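Local coordinates for protein mnemiopsin 1 (Mnemiopsis leidyi, PDB 5VP3) that is a light-sensitive, calcium-regulated photoprotein of a ctenophore, built of EF-hands and probably emitting light from a bound coelenterazine-type chromophore when calcium binds, at residues R12-S16 with V17-W21; A109-E112 with R113-R117; E146-K149 with T150-K153; Q159-A162 with Y163-Q167. One frame throughout, in Å; residues are numbered along the deposited sequence.

Contact 1: residues R12-S16 with V17-W21; sequences RYLRS and VGNTW
The backbone of helix 9-16 runs out here in a Schellman motif: N19 N reaches back to L14 O at 2.9 Å, G18 N bonds R15 O at 3.2 Å, and G18 turns the chain with a positive phi of 76°. L14 O takes a second bond from V17 N, and the two donors come to it from opposite faces of its carbonyl plane. Beyond the turn the chain is held by R15, whose bend at chi2 (-34°) swings the guanidinium over to the loop. NH1 and NH2 close end-on upon W21 O, at 2.9 Å from NH1 and 3.0 Å from NH2, and this oxygen lies in the guanidinium plane. NH1 also donates to N19 O at 2.8 Å, tilted somewhat from that plane, so one side chain collects two loop carbonyls. An alanine at R15 would remove all three bonds and is likely to leave N19 O and W21 O without these donors and the loop freer to move. On another side of the turn L14 and N19 lie alongside each other, pointing the same way, with L14 CD2 3.6 Å from N19 CG. The amide of N19 does double duty: OD1 accepts from W21 N at 2.9 Å in an Asx turn, while ND2 bonds E110 and E114 of helix 101-117. Y13 adds a looser contact through its ring atom CE1, 4.0 Å from V17 CG1. Together these features make a glycine-terminated helix C-cap of the Schellman type, followed directly by an Asx turn.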
loop_
_atom_site.group_PDB
_atom_site.type_symbol
_atom_site.label_atom_id
_atom_site.label_comp_id
_atom_site.label_asym_id
_atom_site.label_seq_id
_atom_site.Cartn_x
_atom_site.Cartn_y
_atom_site.Cartn_z
ATOM N N ARG A 12 12.145 -13.838 1.765
ATOM C CA ARG A 12 12.187 -14.972 0.845
ATOM C C ARG A 12 12.652 -14.528 -0.544
ATOM O O ARG A 12 13.541 -15.134 -1.148
ATOM C CB ARG A 12 10.812 -15.624 0.779
ATOM C CG ARG A 12 10.742 -16.899 -0.058
ATOM C CD ARG A 12 9.268 -17.215 -0.338
ATOM N NE ARG A 12 9.107 -18.335 -1.255
ATOM C CZ ARG A 12 7.952 -18.692 -1.821
ATOM N NH1 ARG A 12 6.821 -18.018 -1.576
ATOM N NH2 ARG A 12 7.927 -19.725 -2.657
ATOM N N TYR A 13 12.082 -13.443 -1.054
ATOM C CA TYR A 13 12.390 -13.057 -2.422
ATOM C C TYR A 13 13.832 -12.581 -2.551
ATOM O O TYR A 13 14.534 -12.945 -3.497
ATOM C CB TYR A 13 11.421 -11.972 -2.879
ATOM C CG TYR A 13 11.887 -11.310 -4.112
ATOM C CD1 TYR A 13 11.899 -11.992 -5.316
ATOM C CD2 TYR A 13 12.346 -10.016 -4.084
ATOM C CE1 TYR A 13 12.342 -11.389 -6.463
ATOM C CE2 TYR A 13 12.795 -9.395 -5.228
ATOM C CZ TYR A 13 12.789 -10.091 -6.415
ATOM O OH TYR A 13 13.222 -9.480 -7.564
ATOM N N LEU A 14 14.285 -11.745 -1.625
ATOM C CA LEU A 14 15.629 -11.214 -1.725
ATOM C C LEU A 14 16.637 -12.345 -1.694
ATOM O O LEU A 14 17.545 -12.408 -2.534
ATOM C CB LEU A 14 15.887 -10.232 -0.593
ATOM C CG LEU A 14 15.032 -8.962 -0.685
ATOM C CD1 LEU A 14 15.207 -8.182 0.576
ATOM C CD2 LEU A 14 15.419 -8.112 -1.936
ATOM N N ARG A 15 16.466 -13.278 -0.752
ATOM C CA ARG A 15 17.423 -14.387 -0.656
ATOM C C ARG A 15 17.378 -15.270 -1.905
ATOM O O ARG A 15 18.406 -15.808 -2.320
ATOM C CB ARG A 15 17.162 -15.232 0.596
ATOM C CG ARG A 15 17.263 -14.507 1.957
ATOM C CD ARG A 15 18.329 -13.379 1.999
ATOM N NE ARG A 15 18.371 -12.723 3.320
ATOM C CZ ARG A 15 18.623 -11.425 3.538
ATOM N NH1 ARG A 15 18.859 -10.586 2.537
ATOM N NH2 ARG A 15 18.654 -10.959 4.777
ATOM N N SER A 16 16.209 -15.395 -2.538
ATOM C CA SER A 16 16.094 -16.185 -3.752
ATOM C C SER A 16 16.907 -15.613 -4.908
ATOM O O SER A 16 17.257 -16.367 -5.822
ATOM C CB SER A 16 14.625 -16.309 -4.167
ATOM O OG SER A 16 14.101 -15.090 -4.678
ATOM N N VAL A 17 17.212 -14.313 -4.897
ATOM C CA VAL A 17 18.012 -13.692 -5.955
ATOM C C VAL A 17 19.380 -13.247 -5.430
ATOM O O VAL A 17 20.061 -12.429 -6.065
ATOM C CB VAL A 17 17.257 -12.522 -6.625
ATOM C CG1 VAL A 17 15.962 -12.998 -7.228
ATOM C CG2 VAL A 17 16.936 -11.395 -5.644
ATOM N N GLY A 18 19.774 -13.728 -4.255
ATOM C CA GLY A 18 21.095 -13.446 -3.738
ATOM C C GLY A 18 21.272 -12.063 -3.175
ATOM O O GLY A 18 22.407 -11.608 -3.055
ATOM N N ASN A 19 20.193 -11.373 -2.809
ATOM C CA ASN A 19 20.310 -10.017 -2.287
ATOM C C ASN A 19 20.614 -10.135 -0.798
ATOM O O ASN A 19 19.898 -10.833 -0.078
ATOM C CB ASN A 19 19.032 -9.228 -2.581
ATOM C CG ASN A 19 19.026 -7.860 -1.957
ATOM O OD1 ASN A 19 19.131 -7.736 -0.761
ATOM N ND2 ASN A 19 18.886 -6.824 -2.777
ATOM N N THR A 20 21.706 -9.510 -0.345
ATOM C CA THR A 20 22.208 -9.706 1.021
ATOM C C THR A 20 21.687 -8.664 2.009
ATOM O O THR A 20 22.232 -8.539 3.111
ATOM C CB THR A 20 23.749 -9.659 1.034
ATOM O OG1 THR A 20 24.166 -8.425 0.451
ATOM C CG2 THR A 20 24.356 -10.804 0.244
ATOM N N TRP A 21 20.668 -7.902 1.637
ATOM C CA TRP A 21 20.277 -6.733 2.419
ATOM C C TRP A 21 19.952 -7.121 3.853
ATOM O O TRP A 21 19.318 -8.161 4.114
ATOM C CB TRP A 21 19.072 -6.052 1.758
ATOM C CG TRP A 21 18.488 -4.900 2.475
ATOM C CD1 TRP A 21 18.776 -3.565 2.275
ATOM C CD2 TRP A 21 17.496 -4.947 3.492
ATOM N NE1 TRP A 21 18.024 -2.793 3.124
ATOM C CE2 TRP A 21 17.228 -3.616 3.881
ATOM C CE3 TRP A 21 16.808 -5.987 4.127
ATOM C CZ2 TRP A 21 16.291 -3.304 4.862
ATOM C CZ3 TRP A 21 15.888 -5.673 5.102
ATOM C CH2 TRP A 21 15.630 -4.352 5.458
#

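Contact 2: residues A109-E112 with R113-R117; sequences AEAE and RERER
E110 OE1 is gripped by two nitrogens of R113, at 2.7 Å from NH2 and 3.2 Å from NE, in a side-on salt bridge between residues three apart on one alpha-helix, 101-117. The oxygen lies in the guanidinium plane, but the carboxylate is turned 62° against it: NH2 meets OE1 on the anti side, whereas NE comes from above the carboxylate plane. E110 reaches the arginine through a bend at chi2 (67°), and R113 folds back at chi3 to lay one guanidinium face over A109 O and the backbone of E110. The other carboxylate oxygen of E110 is used outside the helix. A glutamine in place of E110 would remove the negative charge and would probably leave R113 without its ionic mate and freer to turn away from the helix.

A second pair of the same spacing, E112 with R115, is buried. E112 is also tied to the start of helix 123-135, with OE1 bonding S122 and I124 N and OE2 bonding L123 N, so its charge is probably shared among these donors. R115 meets Y13 in a cation-pi contact. R115 N bonds A111 O along the helix. The R115 guanidinium and the E112 carboxylate are turned against each other rather than coplanar, with E112 OE2 2.6 Å from R115 NH1 in a salt bridge whose hydrogen bond is weak, bent to 128°.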
loop_
_atom_site.group_PDB
_atom_site.type_symbol
_atom_site.label_atom_id
_atom_site.label_comp_id
_atom_site.label_asym_id
_atom_site.label_seq_id
_atom_site.Cartn_x
_atom_site.Cartn_y
_atom_site.Cartn_z
ATOM N N ALA A 109 10.579 -2.529 0.908
ATOM C CA ALA A 109 11.095 -1.466 0.050
ATOM C C ALA A 109 12.318 -1.934 -0.726
ATOM O O ALA A 109 12.484 -1.582 -1.902
ATOM C CB ALA A 109 11.453 -0.228 0.870
ATOM N N GLU A 110 13.230 -2.651 -0.064
ATOM C CA GLU A 110 14.374 -3.211 -0.776
ATOM C C GLU A 110 13.927 -4.185 -1.858
ATOM O O GLU A 110 14.485 -4.192 -2.958
ATOM C CB GLU A 110 15.316 -3.900 0.202
ATOM C CG GLU A 110 16.508 -4.562 -0.450
ATOM C CD GLU A 110 17.503 -3.607 -1.092
ATOM O OE1 GLU A 110 17.529 -2.421 -0.722
ATOM O OE2 GLU A 110 18.284 -4.062 -1.969
ATOM N N ALA A 111 12.923 -5.021 -1.564
ATOM C CA ALA A 111 12.436 -5.970 -2.562
ATOM C C ALA A 111 11.831 -5.257 -3.776
ATOM O O ALA A 111 12.025 -5.691 -4.911
ATOM C CB ALA A 111 11.430 -6.922 -1.922
ATOM N N GLU A 112 11.119 -4.142 -3.569
ATOM C CA GLU A 112 10.667 -3.362 -4.716
ATOM C C GLU A 112 11.848 -2.801 -5.505
ATOM O O GLU A 112 11.804 -2.746 -6.733
ATOM C CB GLU A 112 9.727 -2.224 -4.273
ATOM C CG GLU A 112 8.340 -2.689 -3.851
ATOM C CD GLU A 112 7.405 -2.919 -5.013
ATOM O OE1 GLU A 112 6.922 -1.945 -5.652
ATOM O OE2 GLU A 112 7.126 -4.101 -5.287
ATOM N N ARG A 113 12.892 -2.328 -4.825
ATOM C CA ARG A 113 14.070 -1.857 -5.560
ATOM C C ARG A 113 14.725 -2.980 -6.374
ATOM O O ARG A 113 15.213 -2.751 -7.490
ATOM C CB ARG A 113 15.085 -1.237 -4.590
ATOM C CG ARG A 113 14.625 0.165 -4.067
ATOM C CD ARG A 113 15.696 0.856 -3.228
ATOM N NE ARG A 113 16.071 0.100 -2.021
ATOM C CZ ARG A 113 15.628 0.354 -0.784
ATOM N NH1 ARG A 113 14.775 1.349 -0.539
ATOM N NH2 ARG A 113 16.049 -0.388 0.232
ATOM N N GLU A 114 14.750 -4.199 -5.829
ATOM C CA GLU A 114 15.357 -5.342 -6.522
ATOM C C GLU A 114 14.539 -5.689 -7.755
ATOM O O GLU A 114 15.074 -5.862 -8.851
ATOM C CB GLU A 114 15.435 -6.521 -5.538
ATOM C CG GLU A 114 16.123 -7.793 -6.023
ATOM C CD GLU A 114 17.591 -7.574 -6.376
ATOM O OE1 GLU A 114 18.237 -6.736 -5.724
ATOM O OE2 GLU A 114 18.094 -8.231 -7.308
ATOM N N ARG A 115 13.246 -5.698 -7.595
ATOM C CA ARG A 115 12.339 -5.859 -8.690
ATOM C C ARG A 115 12.541 -4.818 -9.772
ATOM O O ARG A 115 12.553 -5.144 -10.895
ATOM C CB ARG A 115 10.913 -5.820 -8.218
ATOM C CG ARG A 115 10.329 -7.107 -7.709
ATOM C CD ARG A 115 8.935 -6.906 -7.140
ATOM N NE ARG A 115 8.816 -7.784 -6.048
ATOM C CZ ARG A 115 8.630 -7.449 -4.813
ATOM N NH1 ARG A 115 8.412 -6.249 -4.452
ATOM N NH2 ARG A 115 8.629 -8.399 -3.958
ATOM N N GLU A 116 12.689 -3.573 -9.407
ATOM C CA GLU A 116 12.897 -2.537 -10.364
ATOM C C GLU A 116 14.129 -2.810 -11.173
ATOM O O GLU A 116 14.102 -2.786 -12.349
ATOM C CB GLU A 116 13.075 -1.179 -9.725
ATOM C CG GLU A 116 11.840 -0.513 -9.281
ATOM C CD GLU A 116 12.123 0.719 -8.488
ATOM O OE1 GLU A 116 13.142 0.800 -7.864
ATOM O OE2 GLU A 116 11.319 1.588 -8.481
ATOM N N ARG A 117 15.206 -3.066 -10.489
ATOM C CA ARG A 117 16.454 -3.307 -11.133
ATOM C C ARG A 117 16.371 -4.505 -12.060
ATOM O O ARG A 117 17.008 -4.550 -13.033
ATOM C CB ARG A 117 17.589 -3.400 -10.120
ATOM C CG ARG A 117 18.087 -4.763 -9.799
ATOM C CD ARG A 117 19.418 -4.741 -9.120
ATOM N NE ARG A 117 20.480 -4.523 -10.027
ATOM C CZ ARG A 117 21.716 -4.306 -9.657
ATOM N NH1 ARG A 117 22.027 -4.278 -8.400
ATOM N NH2 ARG A 117 22.644 -4.121 -10.553
#

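Contact 3: residues E146-K149 with T150-K153; sequences EELK and TMMK. With CD (cadmium ion), chain C.
L148 and the two methionines M151 and M152 form the close-packed side of this helical turn. The branch of L148 is met by two methyl groups: M151 CE lies 3.9 Å from L148 CD1, and M152 CE is 4.0 Å from L148 CG. Both methionines cross the leucine obliquely. M151 runs out extended before turning at chi3 (84°), whereas M152 is already bent at chi2 (-57°), which curls its methyl back to the leucine. Backbone bonds keep the spacing, M152 N to L148 O at 3.0 Å among them, while M151 N to E147 O is a weak bond.

The other flank is polar and more exposed. There K149 NZ bridges to E146 OE2 at 2.8 Å, on the syn side but tilted from the carboxylate plane, and also bonds Y163 OH. K153 stretches its extended chain away from the turn, past Q159 and L66.

At the start of the turn, E147 chelates a cadmium ion with both carboxylate oxygens, OE1 at 2.4 Å and OE2 at 2.2 Å from the metal; D136, D140, the backbone O of T142 and a water complete this EF-hand site. D138 N donates to OE1, a second-shell bond that probably steadies the carboxylate.

Helix 145-154 thus leaves its metal loop with T150 and M151 against helix 53-66, L148 and M151 against helix 179-190, and K149 and M152 against helix 161-169.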
loop_
_atom_site.group_PDB
_atom_site.type_symbol
_atom_site.label_atom_id
_atom_site.label_comp_id
_atom_site.label_asym_id
_atom_site.label_seq_id
_atom_site.Cartn_x
_atom_site.Cartn_y
_atom_site.Cartn_z
ATOM N N GLU A 146 -12.945 14.172 -6.864
ATOM C CA GLU A 146 -14.028 13.559 -6.078
ATOM C C GLU A 146 -13.810 12.056 -5.958
ATOM O O GLU A 146 -13.952 11.477 -4.875
ATOM C CB GLU A 146 -15.397 13.851 -6.706
ATOM C CG GLU A 146 -15.947 15.266 -6.490
ATOM C CD GLU A 146 -16.037 15.691 -5.024
ATOM O OE1 GLU A 146 -16.146 14.824 -4.137
ATOM O OE2 GLU A 146 -15.987 16.909 -4.754
ATOM N N GLU A 147 -13.408 11.407 -7.054
ATOM C CA GLU A 147 -13.071 9.991 -6.939
ATOM C C GLU A 147 -11.967 9.760 -5.920
ATOM O O GLU A 147 -12.005 8.758 -5.194
ATOM C CB GLU A 147 -12.750 9.433 -8.330
ATOM C CG GLU A 147 -14.040 9.353 -9.167
ATOM C CD GLU A 147 -13.825 9.009 -10.642
ATOM O OE1 GLU A 147 -14.766 8.554 -11.308
ATOM O OE2 GLU A 147 -12.733 9.211 -11.169
ATOM N N LEU A 148 -11.008 10.686 -5.787
ATOM C CA LEU A 148 -9.936 10.444 -4.817
ATOM C C LEU A 148 -10.410 10.720 -3.392
ATOM O O LEU A 148 -10.003 10.023 -2.455
ATOM C CB LEU A 148 -8.701 11.292 -5.120
ATOM C CG LEU A 148 -7.517 11.038 -4.186
ATOM C CD1 LEU A 148 -6.917 9.615 -4.434
ATOM C CD2 LEU A 148 -6.458 12.123 -4.327
ATOM N N LYS A 149 -11.268 11.730 -3.223
ATOM C CA LYS A 149 -11.884 11.999 -1.929
ATOM C C LYS A 149 -12.631 10.769 -1.411
ATOM O O LYS A 149 -12.584 10.452 -0.218
ATOM C CB LYS A 149 -12.846 13.194 -2.042
ATOM C CG LYS A 149 -12.182 14.586 -2.142
ATOM C CD LYS A 149 -13.178 15.652 -2.657
ATOM C CE LYS A 149 -14.041 16.256 -1.553
ATOM N NZ LYS A 149 -15.036 17.209 -2.116
ATOM N N THR A 150 -13.379 10.101 -2.276
ATOM C CA THR A 150 -14.044 8.888 -1.839
ATOM C C THR A 150 -13.047 7.937 -1.223
ATOM O O THR A 150 -13.306 7.365 -0.163
ATOM C CB THR A 150 -14.767 8.267 -3.009
ATOM O OG1 THR A 150 -15.714 9.235 -3.478
ATOM C CG2 THR A 150 -15.473 6.997 -2.589
ATOM N N MET A 151 -11.869 7.801 -1.841
ATOM C CA MET A 151 -10.849 6.932 -1.272
ATOM C C MET A 151 -10.408 7.415 0.100
ATOM O O MET A 151 -10.080 6.605 0.983
ATOM C CB MET A 151 -9.634 6.844 -2.193
ATOM C CG MET A 151 -8.673 5.750 -1.732
ATOM S SD MET A 151 -7.081 5.635 -2.589
ATOM C CE MET A 151 -6.128 6.847 -1.733
ATOM N N MET A 152 -10.303 8.729 0.274
ATOM C CA MET A 152 -9.941 9.263 1.578
ATOM C C MET A 152 -10.999 8.904 2.615
ATOM O O MET A 152 -10.682 8.484 3.731
ATOM C CB MET A 152 -9.784 10.779 1.494
ATOM C CG MET A 152 -8.729 11.249 0.496
ATOM S SD MET A 152 -7.179 10.478 0.959
ATOM C CE MET A 152 -6.090 10.858 -0.407
ATOM N N LYS A 153 -12.264 9.044 2.245
ATOM C CA LYS A 153 -13.348 8.737 3.162
ATOM C C LYS A 153 -13.310 7.273 3.576
ATOM O O LYS A 153 -13.429 6.951 4.759
ATOM C CB LYS A 153 -14.670 9.083 2.489
ATOM C CG LYS A 153 -15.917 8.596 3.181
ATOM C CD LYS A 153 -17.137 9.264 2.545
ATOM C CE LYS A 153 -18.438 8.649 3.039
ATOM N NZ LYS A 153 -19.623 9.372 2.489
HETATM CD CD CD C . -13.325 8.824 -13.263
HETATM O O HOH W 1 -13.543 11.500 -13.561
#

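Contact 4: residues Q159-A162 with Y163-Q167; sequences QEAA and YTFFQ
Y163 opens the run by laying the edge of its ring along the preceding turn, with CD2 4.0 Å from E160 CA. Its CG stands anti to the carbonyl carbon (chi1 -66°), which carries the ring back along the helix toward residues 159 and 160, its hydroxyl end directed to K149. T164 follows with a lighter touch, its CB 3.5 Å from A161 O. F165 makes the apolar contact with A161. Its ring atom CD2 comes within 3.0 Å of A161 O, and CE2 rests 3.8 Å from A161 CB, so the CD2-CE2 side of the ring lies against the alanine one turn earlier. The backbone of F165 meets the same residue, F165 N bonding A161 O at 3.2 Å. F166 N then donates to A162 O at 2.8 Å, while its ring leads off to V145 and L177. The small side chain of A162, which touches K149, is consistent with the close approach of helix 145-154.

This is the N-terminal part of an alpha-helix, where i to i+4 backbone bonding takes hold; helix 161-169 is the entering helix of the EF-hand whose loop binds cadmium through D170, T174, K176, E178 and E181.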
loop_
_atom_site.group_PDB
_atom_site.type_symbol
_atom_site.label_atom_id
_atom_site.label_comp_id
_atom_site.label_asym_id
_atom_site.label_seq_id
_atom_site.Cartn_x
_atom_site.Cartn_y
_atom_site.Cartn_z
ATOM N N GLN A 159 -11.295 14.364 3.953
ATOM C CA GLN A 159 -11.456 14.480 2.508
ATOM C C GLN A 159 -10.669 15.654 1.931
ATOM O O GLN A 159 -10.431 15.688 0.718
ATOM C CB GLN A 159 -12.943 14.592 2.163
ATOM C CG GLN A 159 -13.703 13.339 2.530
ATOM C CD GLN A 159 -15.055 13.195 1.845
ATOM O OE1 GLN A 159 -15.309 13.780 0.792
ATOM N NE2 GLN A 159 -15.933 12.397 2.447
ATOM N N GLU A 160 -10.241 16.601 2.771
ATOM C CA GLU A 160 -9.397 17.706 2.326
ATOM C C GLU A 160 -7.945 17.299 2.070
ATOM O O GLU A 160 -7.226 18.031 1.380
ATOM C CB GLU A 160 -9.441 18.850 3.359
ATOM C CG GLU A 160 -9.094 18.464 4.812
ATOM C CD GLU A 160 -9.486 19.541 5.836
ATOM O OE1 GLU A 160 -9.355 20.752 5.530
ATOM O OE2 GLU A 160 -9.935 19.170 6.948
ATOM N N ALA A 161 -7.475 16.173 2.610
ATOM C CA ALA A 161 -6.158 15.701 2.201
ATOM C C ALA A 161 -6.120 15.418 0.697
ATOM O O ALA A 161 -5.063 15.536 0.068
ATOM C CB ALA A 161 -5.769 14.449 2.982
ATOM N N ALA A 162 -7.265 15.073 0.100
ATOM C CA ALA A 162 -7.286 14.715 -1.313
ATOM C C ALA A 162 -6.780 15.862 -2.180
ATOM O O ALA A 162 -5.956 15.655 -3.081
ATOM C CB ALA A 162 -8.700 14.304 -1.734
ATOM N N TYR A 163 -7.267 17.083 -1.929
ATOM C CA TYR A 163 -6.884 18.222 -2.761
ATOM C C TYR A 163 -5.371 18.394 -2.791
ATOM O O TYR A 163 -4.790 18.647 -3.853
ATOM C CB TYR A 163 -7.581 19.499 -2.271
ATOM C CG TYR A 163 -9.091 19.446 -2.452
ATOM C CD1 TYR A 163 -9.683 19.682 -3.704
ATOM C CD2 TYR A 163 -9.925 19.143 -1.376
ATOM C CE1 TYR A 163 -11.072 19.622 -3.866
ATOM C CE2 TYR A 163 -11.305 19.084 -1.524
ATOM C CZ TYR A 163 -11.875 19.318 -2.763
ATOM O OH TYR A 163 -13.251 19.245 -2.881
ATOM N N THR A 164 -4.716 18.198 -1.651
ATOM C CA THR A 164 -3.260 18.325 -1.571
ATOM C C THR A 164 -2.563 17.279 -2.430
ATOM O O THR A 164 -1.719 17.608 -3.275
ATOM C CB THR A 164 -2.808 18.178 -0.111
ATOM O OG1 THR A 164 -3.641 18.980 0.741
ATOM C CG2 THR A 164 -1.344 18.579 0.061
ATOM N N PHE A 165 -2.865 16.001 -2.180
ATOM C CA PHE A 165 -2.230 14.913 -2.917
ATOM C C PHE A 165 -2.472 15.059 -4.405
ATOM O O PHE A 165 -1.565 14.872 -5.218
ATOM C CB PHE A 165 -2.790 13.571 -2.476
ATOM C CG PHE A 165 -2.354 13.133 -1.124
ATOM C CD1 PHE A 165 -1.057 12.670 -0.908
ATOM C CD2 PHE A 165 -3.256 13.124 -0.070
ATOM C CE1 PHE A 165 -0.655 12.235 0.345
ATOM C CE2 PHE A 165 -2.867 12.692 1.184
ATOM C CZ PHE A 165 -1.556 12.243 1.390
ATOM N N PHE A 166 -3.707 15.379 -4.770
ATOM C CA PHE A 166 -4.077 15.473 -6.168
ATOM C C PHE A 166 -3.245 16.533 -6.860
ATOM O O PHE A 166 -2.573 16.265 -7.858
ATOM C CB PHE A 166 -5.558 15.794 -6.272
ATOM C CG PHE A 166 -6.156 15.440 -7.580
ATOM C CD1 PHE A 166 -5.928 16.219 -8.689
ATOM C CD2 PHE A 166 -6.938 14.318 -7.703
ATOM C CE1 PHE A 166 -6.487 15.898 -9.913
ATOM C CE2 PHE A 166 -7.500 13.989 -8.915
ATOM C CZ PHE A 166 -7.267 14.786 -10.032
ATOM N N GLN A 167 -3.276 17.760 -6.336
ATOM C CA GLN A 167 -2.419 18.813 -6.869
ATOM C C GLN A 167 -0.988 18.323 -7.056
ATOM O O GLN A 167 -0.338 18.651 -8.052
ATOM C CB GLN A 167 -2.439 20.025 -5.939
ATOM C CG GLN A 167 -1.647 21.224 -6.453
ATOM C CD GLN A 167 -2.547 22.358 -6.937
ATOM O OE1 GLN A 167 -3.593 22.627 -6.333
ATOM N NE2 GLN A 167 -2.145 23.030 -8.030
#

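Along the chain the four contacts come in series, and in space they fall into two pairs. Contacts 1 and 2 have centres 10 Å apart and touch where the loop after helix 9-16 meets helix 101-117. Contacts 3 and 4, centres 9 Å apart, lie on the successive helices 145-154 and 161-169, which touch each other within one EF-hand pair. The pairs are well separated: contacts 1 and 3 lie on opposite sides of the chain's centre, 37 Å between centres. One pair thus ties the N-terminal helix to helix 101-117, and the other links two neighbouring metal-binding EF-hands.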